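UDP-glucose 4-epimerase (PDB 4WOK) probably interconverts UDP-glucose and UDP-galactose by inverting the configuration at C4 of the sugar, using a bound NAD as cofactor. Local coordinates at residues 192-195 / 196-199; 319-322 / 323-327; 93-96 / 97-100; 21-24 / 25-29. The protein carries 2 engineered substitutions. All coordinates share one frame; numbering follows the deposited sequence.

Contact 1 of 4, residues 192-195 / 196-199; sequences EKHD and PETH. With ZN (zinc ion), chain C; NAD (nicotinamide-adenine-dinucleotide), chain B.
Glu192, His194, Glu197 and His199 close on one zinc ion, and this is where the bend of residues 192-199 is packed tightest. The imidazoles give ND1 to the metal, at 2.2 Å for His194 and 2.1 Å for His199, and Glu192 brings OE1 to 2.2 Å from zinc at the end of a fully extended chain. Glu197 turns its chain at chi2 (56°), which sets OE2 against the zinc and leaves OE1 farther off, at 2.7 Å. Its carboxylate stands nearly perpendicular to that of Glu192, while the two histidine rings meet rim to rim, neither over the face of the other. The backbone N-H of His199, the N-cap of helix 200-209, donates to the anti lone pair of Glu197 OE2 and so holds the metal-bound oxygen from a side turned away from the zinc. All four ligands come from eight consecutive residues at the end of the loop between strand 180-182 and helix 200-209, making a compact His2Glu2 zinc site beside the cofactor. On the cofactor side, His194 NE2 donates in the plane of its ring to NAD O2A at 2.8 Å (163°); metal ligation at the other nitrogen is consistent with NE2 carrying the proton. Packing is much looser at the far end of the bend. There a cis peptide bond joins Asp195 to Pro196, both residues are exposed, and Asp195 meets a crystal neighbour. Between the tight and loose parts sits a water that accepts from His194 N and lies 2.6 Å from Glu197 OE1 and 2.7 Å from Glu192 O.

Contact 2 of 4, residues 319-322 / 323-327; sequences LDTI and IRTAA
Regular i to i+4 bonds carry the backbone from residues 319-322 into 323-326, beginning with Ile323 N to Leu319 O at 2.8 Å and slackening to 3.2 Å where Ala326 N reaches Ile322 O. The segments form a single alpha-helix, 319-326, close to the C-terminus, with one flank turned inward and one outward. On the inward flank Leu319 and Ile323 lie side by side and point the same way, Leu319 CD1 resting 3.8 Å from Ile323 CG1. Ile323 continues from there onto Ser275 and Leu279 of helix 269-280, and with Ile322 it also meets Ile201 of helix 200-209. Outward, one turn apart, Asp320 and Arg324 form a long and doubtful salt bridge, OD2 to NH2 3.9 Å, since Asp320 is modelled in two positions. Thr321 turns its hydroxyl to Asp318, just before the helix, whereas its methyl leans on that of Thr325. The buried hydroxyl of Thr325, set between its backbone N and carbonyl carbon (chi1 57°), also has His235 NE2 and Ala184 N as hydrogen-bond partners. It folds back along the helix, so that Thr325 OG1 at 2.8 Å and Thr325 N at 3.0 Å both donate to Thr321 O, from opposite faces of its carbonyl plane.

Contact 3 of 4, residues 93-96 / 97-100; sequences VEDP and AKYY
The rings of Tyr99 and Tyr100 both turn an edge, not a face, to the backbone of the residues ahead of them. Asp95 O lies near the plane of the Tyr99 ring, 3.4 Å from CD1, and Pro96 O takes the matching place at the rim of Tyr100, 3.3 Å from CD2. The edge of Tyr100 also passes alongside the proline ring, Pro96 CB standing 4.2 Å from Tyr100 CD2. The two tyrosines then diverge. Buried Tyr99 reaches inward, where its hydroxyl is hydrogen-bonded to Glu91 OE1 and Tyr88 N, and its side chain touches Tyr151, a residue whose own hydroxyl bonds to NAD. Tyr100 stays near the surface against Arg153 and Ile157 of helix 150-169. A third flat group, the carboxylate of Asp95, is swung forward over the first turn with CG anti to the backbone nitrogen (chi1 -173°). Lys98 N donates to its OD1 at 3.1 Å, coming from well above the carboxylate plane, while a second bond from the same N-H to Asp95 O is weak. The carboxylate also crosses the base of the Lys98 side chain, with OD1 3.4 Å from Lys98 CB. The ammonium runs on, along an extended chain, to a salt bridge with Glu91. Pro96 O receives a straight bond from Tyr100 N at 2.9 Å (173°), which establishes the helical repeat. Asp95, where the chain leaves helix 89-94, is thus a side-chain N-cap of helix 96-116, followed by a proline in the first turn, where no amide hydrogen is needed.

Contact 4 of 4, residues 21-24 / 25-29; sequences GFIG and SHTAK. With NAD (nicotinamide-adenine-dinucleotide), chain B.
Gly21 O is gripped twice by Ser25, by the hydroxyl OG at 2.6 Å and by the backbone N at 3.0 Å. This is the first turn of helix 22-33 in a Rossmann-type beta-alpha-beta unit, and Gly21 and Gly24 fit the last two glycines of its GxGxxG sequence. A chi1 of 61° turns the Ser25 hydroxyl back over the preceding turn, which allows both hydrogen bonds. One residue on, His26 ND1 donates to Phe22 O at 2.8 Å, the acceptor lying in the ring plane, while the backbone bond from His26 N to the same oxygen is weak. The histidine ring thus fixed comes obliquely against Phe22, its CE1 3.6 Å from Phe22 CE1, with the planes 85° apart. Thr27 repeats the theme: OG1 and N come to Ile23 O from above and below its carbonyl plane. At the N-terminal end of the helix the amides serve NAD, Phe22 N bonding to phosphate oxygen O2A and Ile23 N to O1N, where the helix dipole would probably add to the attraction. Gly21, without a side chain, lets the cofactor come close, NAD O5B lying 3.4 Å from Gly21 CA.

Along the chain the order is contact 4, which opens helix 22-33, contact 3, which joins helices 89-94 and 96-116, contact 1, in the loop before helix 200-209, and contact 2, on helix 319-326. Contacts 4 and 1, centres about 15 Å apart, touch where Phe22 packs on Glu192 and His194, and they share NAD: O2A is bonded by Phe22 N from the Rossmann helix and by His194 NE2 from the zinc loop. One zinc ligand thus also holds the cofactor's phosphate, which suggests that the metal loop and the NAD site are structurally coupled. Contact 2, about 17 Å from each of these by centres, meets helix 200-209. Contact 3 is on the opposite side of the chain's centre from contact 2, about 32 Å away between centres.

Contact 1 of 4, residues 192-195 / 196-199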
loop_
_atom_site.group_PDB
_atom_site.type_symbol
_atom_site.label_atom_id
_atom_site.label_comp_id
_atom_site.label_asym_id
_atom_site.label_seq_id
_atom_site.Cartn_x
_atom_site.Cartn_y
_atom_site.Cartn_z
ATOM N N GLU A 192 -11.690 3.485 -0.990
ATOM C CA GLU A 192 -10.513 4.246 -1.361
ATOM C C GLU A 192 -10.949 5.641 -1.802
ATOM O O GLU A 192 -11.567 5.782 -2.857
ATOM C CB GLU A 192 -9.764 3.518 -2.484
ATOM C CG GLU A 192 -8.580 4.277 -3.067
ATOM C CD GLU A 192 -7.816 3.431 -4.062
ATOM O OE1 GLU A 192 -6.691 3.802 -4.430
ATOM O OE2 GLU A 192 -8.334 2.369 -4.461
ATOM N N LYS A 193 -10.650 6.662 -0.998
ATOM C CA LYS A 193 -11.104 8.017 -1.317
ATOM C C LYS A 193 -9.908 8.941 -1.460
ATOM O O LYS A 193 -9.362 9.452 -0.471
ATOM C CB LYS A 193 -12.073 8.543 -0.249
ATOM N N HIS A 194 -9.491 9.138 -2.706
ATOM C CA HIS A 194 -8.344 9.991 -3.006
ATOM C C HIS A 194 -8.786 11.090 -3.937
ATOM O O HIS A 194 -9.678 10.889 -4.764
ATOM C CB HIS A 194 -7.213 9.175 -3.636
ATOM C CG HIS A 194 -6.611 8.153 -2.716
ATOM N ND1 HIS A 194 -6.194 6.919 -3.155
ATOM C CD2 HIS A 194 -6.334 8.192 -1.391
ATOM C CE1 HIS A 194 -5.698 6.229 -2.142
ATOM N NE2 HIS A 194 -5.765 6.983 -1.057
ATOM N N ASP A 195 -8.170 12.251 -3.798
ATOM C CA ASP A 195 -8.480 13.369 -4.682
ATOM C C ASP A 195 -7.214 14.199 -4.865
ATOM O O ASP A 195 -6.815 14.921 -3.955
ATOM C CB ASP A 195 -9.622 14.202 -4.102
ATOM C CG ASP A 195 -10.033 15.353 -5.002
ATOM O OD1 ASP A 195 -9.345 15.622 -6.007
ATOM O OD2 ASP A 195 -11.051 16.001 -4.689
ATOM N N PRO A 196 -6.577 14.104 -6.045
ATOM C CA PRO A 196 -7.026 13.364 -7.225
ATOM C C PRO A 196 -6.855 11.857 -7.072
ATOM O O PRO A 196 -5.945 11.396 -6.366
ATOM C CB PRO A 196 -6.114 13.903 -8.329
ATOM C CG PRO A 196 -4.831 14.153 -7.621
ATOM C CD PRO A 196 -5.227 14.670 -6.245
ATOM N N GLU A 197 -7.744 11.102 -7.700
ATOM C CA GLU A 197 -7.629 9.656 -7.713
ATOM C C GLU A 197 -6.750 9.257 -8.891
ATOM O O GLU A 197 -7.114 9.500 -10.025
ATOM C CB GLU A 197 -9.008 9.017 -7.809
ATOM C CG GLU A 197 -8.968 7.530 -7.978
ATOM C CD GLU A 197 -8.196 6.865 -6.860
ATOM O OE1 GLU A 197 -8.730 6.801 -5.735
ATOM O OE2 GLU A 197 -7.046 6.444 -7.113
ATOM N N THR A 198 -5.593 8.662 -8.624
ATOM C CA THR A 198 -4.611 8.389 -9.677
ATOM C C THR A 198 -4.428 6.899 -9.963
ATOM O O THR A 198 -3.679 6.528 -10.861
ATOM C CB THR A 198 -3.224 8.972 -9.316
ATOM O OG1 THR A 198 -2.710 8.298 -8.157
ATOM C CG2 THR A 198 -3.321 10.459 -9.029
ATOM N N HIS A 199 -5.100 6.046 -9.198
ATOM C CA HIS A 199 -4.878 4.609 -9.323
ATOM C C HIS A 199 -5.773 4.035 -10.414
ATOM O O HIS A 199 -6.874 4.529 -10.646
ATOM C CB HIS A 199 -5.102 3.919 -7.980
ATOM C CG HIS A 199 -4.112 4.342 -6.935
ATOM N ND1 HIS A 199 -4.467 5.070 -5.820
ATOM C CD2 HIS A 199 -2.772 4.162 -6.859
ATOM C CE1 HIS A 199 -3.385 5.316 -5.095
ATOM N NE2 HIS A 199 -2.347 4.773 -5.703
HETATM ZN ZN ZN C . -6.243 5.859 -5.120
HETATM P PA NAD B . -3.445 7.133 1.584
HETATM O O1A NAD B . -2.913 8.497 1.187
HETATM O O2A NAD B . -4.897 6.758 1.561
HETATM O O5B NAD B . -3.016 6.984 3.256
HETATM C C5B NAD B . -1.913 7.804 3.575
HETATM C C4B NAD B . -2.204 8.295 5.018
HETATM O O4B NAD B . -1.033 8.900 5.583
HETATM C C3B NAD B . -3.274 9.375 4.827
HETATM O O3B NAD B . -4.285 9.139 5.774
HETATM C C2B NAD B . -2.490 10.679 5.120
HETATM O O2B NAD B . -3.308 11.626 5.686
HETATM C C1B NAD B . -1.429 10.161 6.158
HETATM N N9A NAD B . -0.190 10.963 6.135
HETATM C C8A NAD B . 0.605 11.340 5.030
HETATM N N7A NAD B . 1.684 12.044 5.390
HETATM C C5A NAD B . 1.582 12.132 6.785
HETATM C C6A NAD B . 2.405 12.754 7.749
HETATM N N6A NAD B . 3.535 13.436 7.364
HETATM N N1A NAD B . 2.075 12.678 9.060
HETATM C C2A NAD B . 0.932 11.996 9.393
HETATM N N3A NAD B . 0.044 11.360 8.576
HETATM C C4A NAD B . 0.426 11.454 7.265
HETATM O O3 NAD B . -2.401 6.218 0.773
HETATM P PN NAD B . -2.580 4.617 0.897
HETATM O O1N NAD B . -3.417 4.052 2.008
HETATM O O2N NAD B . -2.594 4.159 -0.520
HETATM O O5D NAD B . -1.006 3.956 1.169
HETATM C C5D NAD B . -0.472 4.346 2.335
HETATM C C4D NAD B . 0.843 3.575 2.458
HETATM O O4D NAD B . 0.819 2.429 1.512
HETATM C C3D NAD B . 2.007 4.473 1.991
HETATM O O3D NAD B . 3.110 4.078 2.741
HETATM C C2D NAD B . 2.155 4.036 0.529
HETATM O O2D NAD B . 3.415 4.194 0.009
HETATM C C1D NAD B . 1.982 2.516 0.755
HETATM N N1N NAD B . 1.739 1.845 -0.619
HETATM C C2N NAD B . 0.496 2.040 -1.217
HETATM C C3N NAD B . 0.256 1.432 -2.477
HETATM C C7N NAD B . -1.082 1.636 -3.136
HETATM O O7N NAD B . -1.335 1.093 -4.216
HETATM N N7N NAD B . -2.013 2.439 -2.506
HETATM C C4N NAD B . 1.265 0.676 -3.077
HETATM C C5N NAD B . 2.500 0.505 -2.451
HETATM C C6N NAD B . 2.734 1.104 -1.205
HETATM O O HOH W 1 -10.905 7.666 -4.720
#

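Contact 2 of 4, residues 319-322 / 323-327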
loop_
_atom_site.group_PDB
_atom_site.type_symbol
_atom_site.label_atom_id
_atom_site.label_comp_id
_atom_site.label_asym_id
_atom_site.label_seq_id
_atom_site.Cartn_x
_atom_site.Cartn_y
_atom_site.Cartn_z
ATOM N N LEU A 319 -9.371 -11.281 -9.184
ATOM C CA LEU A 319 -9.848 -10.072 -9.860
ATOM C C LEU A 319 -11.317 -9.785 -9.560
ATOM O O LEU A 319 -11.697 -8.650 -9.280
ATOM C CB LEU A 319 -9.641 -10.191 -11.370
ATOM C CG LEU A 319 -10.080 -8.963 -12.170
ATOM C CD1 LEU A 319 -9.358 -7.707 -11.689
ATOM C CD2 LEU A 319 -9.842 -9.189 -13.651
ATOM N N ASP A 320 -12.132 -10.833 -9.600
ATOM C CA ASP A 320 -13.562 -10.657 -9.398
ATOM C C ASP A 320 -13.877 -10.061 -8.019
ATOM O O ASP A 320 -14.718 -9.165 -7.925
ATOM C CB ASP A 320 -14.301 -11.981 -9.614
ATOM C CG ASP A 320 -14.716 -12.186 -11.070
ATOM O OD1 ASP A 320 -14.023 -11.664 -11.974
ATOM O OD2 ASP A 320 -15.737 -12.863 -11.313
ATOM N N THR A 321 -13.189 -10.501 -6.970
ATOM C CA THR A 321 -13.407 -9.922 -5.642
ATOM C C THR A 321 -12.925 -8.472 -5.575
ATOM O O THR A 321 -13.593 -7.604 -5.008
ATOM C CB THR A 321 -12.695 -10.740 -4.551
ATOM O OG1 THR A 321 -13.251 -12.061 -4.528
ATOM C CG2 THR A 321 -12.883 -10.097 -3.187
ATOM N N ILE A 322 -11.768 -8.213 -6.168
ATOM C CA ILE A 322 -11.243 -6.848 -6.226
ATOM C C ILE A 322 -12.262 -5.939 -6.904
ATOM O O ILE A 322 -12.623 -4.891 -6.368
ATOM C CB ILE A 322 -9.904 -6.800 -6.976
ATOM C CG1 ILE A 322 -8.808 -7.437 -6.121
ATOM C CG2 ILE A 322 -9.563 -5.379 -7.384
ATOM C CD1 ILE A 322 -7.495 -7.635 -6.846
ATOM N N ILE A 323 -12.763 -6.364 -8.062
ATOM C CA ILE A 323 -13.683 -5.514 -8.809
ATOM C C ILE A 323 -15.004 -5.338 -8.083
ATOM O O ILE A 323 -15.496 -4.225 -7.929
ATOM C CB ILE A 323 -13.973 -6.071 -10.206
ATOM C CG1 ILE A 323 -12.696 -6.065 -11.050
ATOM C CG2 ILE A 323 -15.064 -5.245 -10.862
ATOM C CD1 ILE A 323 -11.998 -4.730 -11.086
ATOM N N ARG A 324 -15.574 -6.454 -7.644
ATOM C CA ARG A 324 -16.865 -6.454 -6.975
ATOM C C ARG A 324 -16.886 -5.574 -5.712
ATOM O O ARG A 324 -17.869 -4.879 -5.440
ATOM C CB ARG A 324 -17.245 -7.890 -6.619
ATOM C CG ARG A 324 -18.725 -8.146 -6.515
ATOM C CD ARG A 324 -18.997 -9.597 -6.150
ATOM N NE ARG A 324 -18.490 -10.521 -7.162
ATOM C CZ ARG A 324 -19.217 -10.989 -8.173
ATOM N NH1 ARG A 324 -20.486 -10.621 -8.312
ATOM N NH2 ARG A 324 -18.677 -11.829 -9.044
ATOM N N THR A 325 -15.809 -5.590 -4.938
ATOM C CA THR A 325 -15.828 -4.841 -3.683
ATOM C C THR A 325 -15.518 -3.363 -3.892
ATOM O O THR A 325 -15.974 -2.525 -3.123
ATOM C CB THR A 325 -14.853 -5.442 -2.637
ATOM O OG1 THR A 325 -13.521 -5.478 -3.160
ATOM C CG2 THR A 325 -15.284 -6.849 -2.303
ATOM N N ALA A 326 -14.771 -3.034 -4.940
ATOM C CA ALA A 326 -14.442 -1.633 -5.204
ATOM C C ALA A 326 -15.573 -0.892 -5.921
ATOM O O ALA A 326 -15.850 0.269 -5.629
ATOM C CB ALA A 326 -13.161 -1.536 -6.014
ATOM N N ALA A 327 -16.228 -1.581 -6.852
ATOM C CA ALA A 327 -17.199 -0.944 -7.745
ATOM C C ALA A 327 -18.260 -0.057 -7.060
ATOM O O ALA A 327 -18.513 1.056 -7.528
ATOM C CB ALA A 327 -17.877 -2.013 -8.599
#

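Contact 3 of 4, residues 93-96 / 97-100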
loop_
_atom_site.group_PDB
_atom_site.type_symbol
_atom_site.label_atom_id
_atom_site.label_comp_id
_atom_site.label_asym_id
_atom_site.label_seq_id
_atom_site.Cartn_x
_atom_site.Cartn_y
_atom_site.Cartn_z
ATOM N N VAL A 93 8.381 12.771 -9.488
ATOM C CA VAL A 93 9.375 13.228 -10.471
ATOM C C VAL A 93 9.396 14.755 -10.557
ATOM O O VAL A 93 10.457 15.364 -10.667
ATOM C CB VAL A 93 9.109 12.622 -11.868
ATOM C CG1 VAL A 93 9.970 13.286 -12.939
ATOM C CG2 VAL A 93 9.366 11.123 -11.841
ATOM N N GLU A 94 8.221 15.372 -10.474
ATOM C CA GLU A 94 8.103 16.820 -10.614
ATOM C C GLU A 94 8.273 17.539 -9.280
ATOM O O GLU A 94 8.646 18.713 -9.245
ATOM C CB GLU A 94 6.748 17.188 -11.238
ATOM N N ASP A 95 8.007 16.828 -8.186
ATOM C CA ASP A 95 8.070 17.401 -6.837
ATOM C C ASP A 95 8.839 16.435 -5.934
ATOM O O ASP A 95 8.264 15.846 -5.022
ATOM C CB ASP A 95 6.641 17.650 -6.304
ATOM C CG ASP A 95 6.586 18.408 -4.957
ATOM O OD1 ASP A 95 7.630 18.715 -4.327
ATOM O OD2 ASP A 95 5.444 18.685 -4.512
ATOM N N PRO A 96 10.143 16.243 -6.201
ATOM C CA PRO A 96 10.887 15.315 -5.335
ATOM C C PRO A 96 11.011 15.841 -3.914
ATOM O O PRO A 96 11.127 15.043 -2.977
ATOM C CB PRO A 96 12.261 15.222 -6.011
ATOM C CG PRO A 96 12.380 16.518 -6.810
ATOM C CD PRO A 96 10.973 16.772 -7.292
ATOM N N ALA A 97 10.989 17.161 -3.745
ATOM C CA ALA A 97 11.109 17.746 -2.400
ATOM C C ALA A 97 10.084 17.172 -1.445
ATOM O O ALA A 97 10.395 16.800 -0.301
ATOM C CB ALA A 97 10.970 19.252 -2.472
ATOM N N LYS A 98 8.852 17.090 -1.929
ATOM C CA LYS A 98 7.755 16.559 -1.130
ATOM C C LYS A 98 8.033 15.135 -0.682
ATOM O O LYS A 98 7.749 14.761 0.464
ATOM C CB LYS A 98 6.451 16.604 -1.926
ATOM C CG LYS A 98 5.262 15.995 -1.186
ATOM C CD LYS A 98 3.966 16.309 -1.947
ATOM C CE LYS A 98 2.747 15.650 -1.309
ATOM N NZ LYS A 98 1.511 15.922 -2.110
ATOM N N TYR A 99 8.598 14.333 -1.577
ATOM C CA TYR A 99 8.800 12.922 -1.263
ATOM C C TYR A 99 10.012 12.714 -0.337
ATOM O O TYR A 99 9.928 11.942 0.620
ATOM C CB TYR A 99 8.899 12.101 -2.568
ATOM C CG TYR A 99 7.512 11.936 -3.150
ATOM C CD1 TYR A 99 6.863 13.013 -3.737
ATOM C CD2 TYR A 99 6.810 10.743 -3.007
ATOM C CE1 TYR A 99 5.569 12.901 -4.205
ATOM C CE2 TYR A 99 5.510 10.616 -3.486
ATOM C CZ TYR A 99 4.896 11.701 -4.082
ATOM O OH TYR A 99 3.607 11.601 -4.554
ATOM N N TYR A 100 11.116 13.414 -0.571
ATOM C CA TYR A 100 12.236 13.305 0.378
ATOM C C TYR A 100 11.824 13.821 1.754
ATOM O O TYR A 100 12.202 13.244 2.764
ATOM C CB TYR A 100 13.483 14.057 -0.123
ATOM C CG TYR A 100 14.269 13.317 -1.187
ATOM C CD1 TYR A 100 15.224 12.370 -0.835
ATOM C CD2 TYR A 100 14.063 13.565 -2.544
ATOM C CE1 TYR A 100 15.950 11.689 -1.791
ATOM C CE2 TYR A 100 14.783 12.877 -3.516
ATOM C CZ TYR A 100 15.722 11.940 -3.127
ATOM O OH TYR A 100 16.458 11.244 -4.053
#

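Contact 4 of 4, residues 21-24 / 25-29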
loop_
_atom_site.group_PDB
_atom_site.type_symbol
_atom_site.label_atom_id
_atom_site.label_comp_id
_atom_site.label_asym_id
_atom_site.label_seq_id
_atom_site.Cartn_x
_atom_site.Cartn_y
_atom_site.Cartn_z
ATOM N N GLY A 21 -6.066 6.717 6.231
ATOM C CA GLY A 21 -6.038 6.539 4.784
ATOM C C GLY A 21 -6.650 5.216 4.343
ATOM O O GLY A 21 -7.254 4.500 5.134
ATOM N N PHE A 22 -6.483 4.896 3.069
ATOM C CA PHE A 22 -7.090 3.710 2.461
ATOM C C PHE A 22 -6.602 2.400 3.117
ATOM O O PHE A 22 -7.372 1.683 3.776
ATOM C CB PHE A 22 -6.791 3.737 0.957
ATOM C CG PHE A 22 -7.245 2.510 0.197
ATOM C CD1 PHE A 22 -8.499 1.949 0.418
ATOM C CD2 PHE A 22 -6.425 1.951 -0.777
ATOM C CE1 PHE A 22 -8.911 0.816 -0.297
ATOM C CE2 PHE A 22 -6.828 0.837 -1.492
ATOM C CZ PHE A 22 -8.074 0.269 -1.259
ATOM N N ILE A 23 -5.327 2.077 2.965
ATOM C CA ILE A 23 -4.836 0.809 3.508
ATOM C C ILE A 23 -4.786 0.822 5.051
ATOM O O ILE A 23 -5.046 -0.202 5.696
ATOM C CB ILE A 23 -3.440 0.487 2.931
ATOM C CG1 ILE A 23 -3.500 0.517 1.398
ATOM C CG2 ILE A 23 -2.962 -0.860 3.385
ATOM C CD1 ILE A 23 -2.124 0.445 0.738
ATOM N N GLY A 24 -4.442 1.970 5.628
ATOM C CA GLY A 24 -4.313 2.098 7.078
ATOM C C GLY A 24 -5.648 1.899 7.783
ATOM O O GLY A 24 -5.707 1.255 8.818
ATOM N N SER A 25 -6.726 2.456 7.230
ATOM C CA SER A 25 -8.038 2.309 7.857
ATOM C C SER A 25 -8.506 0.860 7.771
ATOM O O SER A 25 -9.073 0.337 8.737
ATOM C CB SER A 25 -9.083 3.250 7.230
ATOM O OG SER A 25 -9.286 2.981 5.841
ATOM N N HIS A 26 -8.260 0.196 6.639
ATOM C CA HIS A 26 -8.599 -1.230 6.543
ATOM C C HIS A 26 -7.816 -2.062 7.562
ATOM O O HIS A 26 -8.318 -3.060 8.108
ATOM C CB HIS A 26 -8.341 -1.762 5.133
ATOM C CG HIS A 26 -9.420 -1.414 4.152
ATOM N ND1 HIS A 26 -9.490 -0.189 3.530
ATOM C CD2 HIS A 26 -10.470 -2.138 3.689
ATOM C CE1 HIS A 26 -10.545 -0.167 2.724
ATOM N NE2 HIS A 26 -11.154 -1.335 2.805
ATOM N N THR A 27 -6.576 -1.655 7.801
ATOM C CA THR A 27 -5.720 -2.374 8.737
ATOM C C THR A 27 -6.175 -2.141 10.174
ATOM O O THR A 27 -6.172 -3.069 10.988
ATOM C CB THR A 27 -4.255 -1.954 8.555
ATOM O OG1 THR A 27 -3.854 -2.290 7.219
ATOM C CG2 THR A 27 -3.341 -2.658 9.577
ATOM N N ALA A 28 -6.584 -0.910 10.481
ATOM C CA ALA A 28 -7.176 -0.604 11.790
ATOM C C ALA A 28 -8.435 -1.445 12.048
ATOM O O ALA A 28 -8.609 -2.010 13.134
ATOM C CB ALA A 28 -7.502 0.882 11.883
ATOM N N LYS A 29 -9.322 -1.520 11.056
ATOM C CA LYS A 29 -10.517 -2.365 11.168
ATOM C C LYS A 29 -10.136 -3.804 11.492
ATOM O O LYS A 29 -10.733 -4.438 12.375
ATOM C CB LYS A 29 -11.333 -2.313 9.866
ATOM C CG LYS A 29 -12.556 -3.239 9.831
ATOM C CD LYS A 29 -13.388 -2.986 8.566
ATOM C CE LYS A 29 -14.765 -3.631 8.634
ATOM N NZ LYS A 29 -14.716 -5.090 8.363
HETATM P PA NAD B . -3.445 7.133 1.584
HETATM O O1A NAD B . -2.913 8.497 1.187
HETATM O O2A NAD B . -4.897 6.758 1.561
HETATM O O5B NAD B . -3.016 6.984 3.256
HETATM C C5B NAD B . -1.913 7.804 3.575
HETATM C C4B NAD B . -2.204 8.295 5.018
HETATM O O4B NAD B . -1.033 8.900 5.583
HETATM C C3B NAD B . -3.274 9.375 4.827
HETATM O O3B NAD B . -4.285 9.139 5.774
HETATM C C2B NAD B . -2.490 10.679 5.120
HETATM O O2B NAD B . -3.308 11.626 5.686
HETATM C C1B NAD B . -1.429 10.161 6.158
HETATM N N9A NAD B . -0.190 10.963 6.135
HETATM C C8A NAD B . 0.605 11.340 5.030
HETATM N N7A NAD B . 1.684 12.044 5.390
HETATM C C5A NAD B . 1.582 12.132 6.785
HETATM C C6A NAD B . 2.405 12.754 7.749
HETATM N N6A NAD B . 3.535 13.436 7.364
HETATM N N1A NAD B . 2.075 12.678 9.060
HETATM C C2A NAD B . 0.932 11.996 9.393
HETATM N N3A NAD B . 0.044 11.360 8.576
HETATM C C4A NAD B . 0.426 11.454 7.265
HETATM O O3 NAD B . -2.401 6.218 0.773
HETATM P PN NAD B . -2.580 4.617 0.897
HETATM O O1N NAD B . -3.417 4.052 2.008
HETATM O O2N NAD B . -2.594 4.159 -0.520
HETATM O O5D NAD B . -1.006 3.956 1.169
HETATM C C5D NAD B . -0.472 4.346 2.335
HETATM C C4D NAD B . 0.843 3.575 2.458
HETATM O O4D NAD B . 0.819 2.429 1.512
HETATM C C3D NAD B . 2.007 4.473 1.991
HETATM O O3D NAD B . 3.110 4.078 2.741
HETATM C C2D NAD B . 2.155 4.036 0.529
HETATM O O2D NAD B . 3.415 4.194 0.009
HETATM C C1D NAD B . 1.982 2.516 0.755
HETATM N N1N NAD B . 1.739 1.845 -0.619
HETATM C C2N NAD B . 0.496 2.040 -1.217
HETATM C C3N NAD B . 0.256 1.432 -2.477
HETATM C C7N NAD B . -1.082 1.636 -3.136
HETATM O O7N NAD B . -1.335 1.093 -4.216
HETATM N N7N NAD B . -2.013 2.439 -2.506
HETATM C C4N NAD B . 1.265 0.676 -3.077
HETATM C C5N NAD B . 2.500 0.505 -2.451
HETATM C C6N NAD B . 2.734 1.104 -1.205
#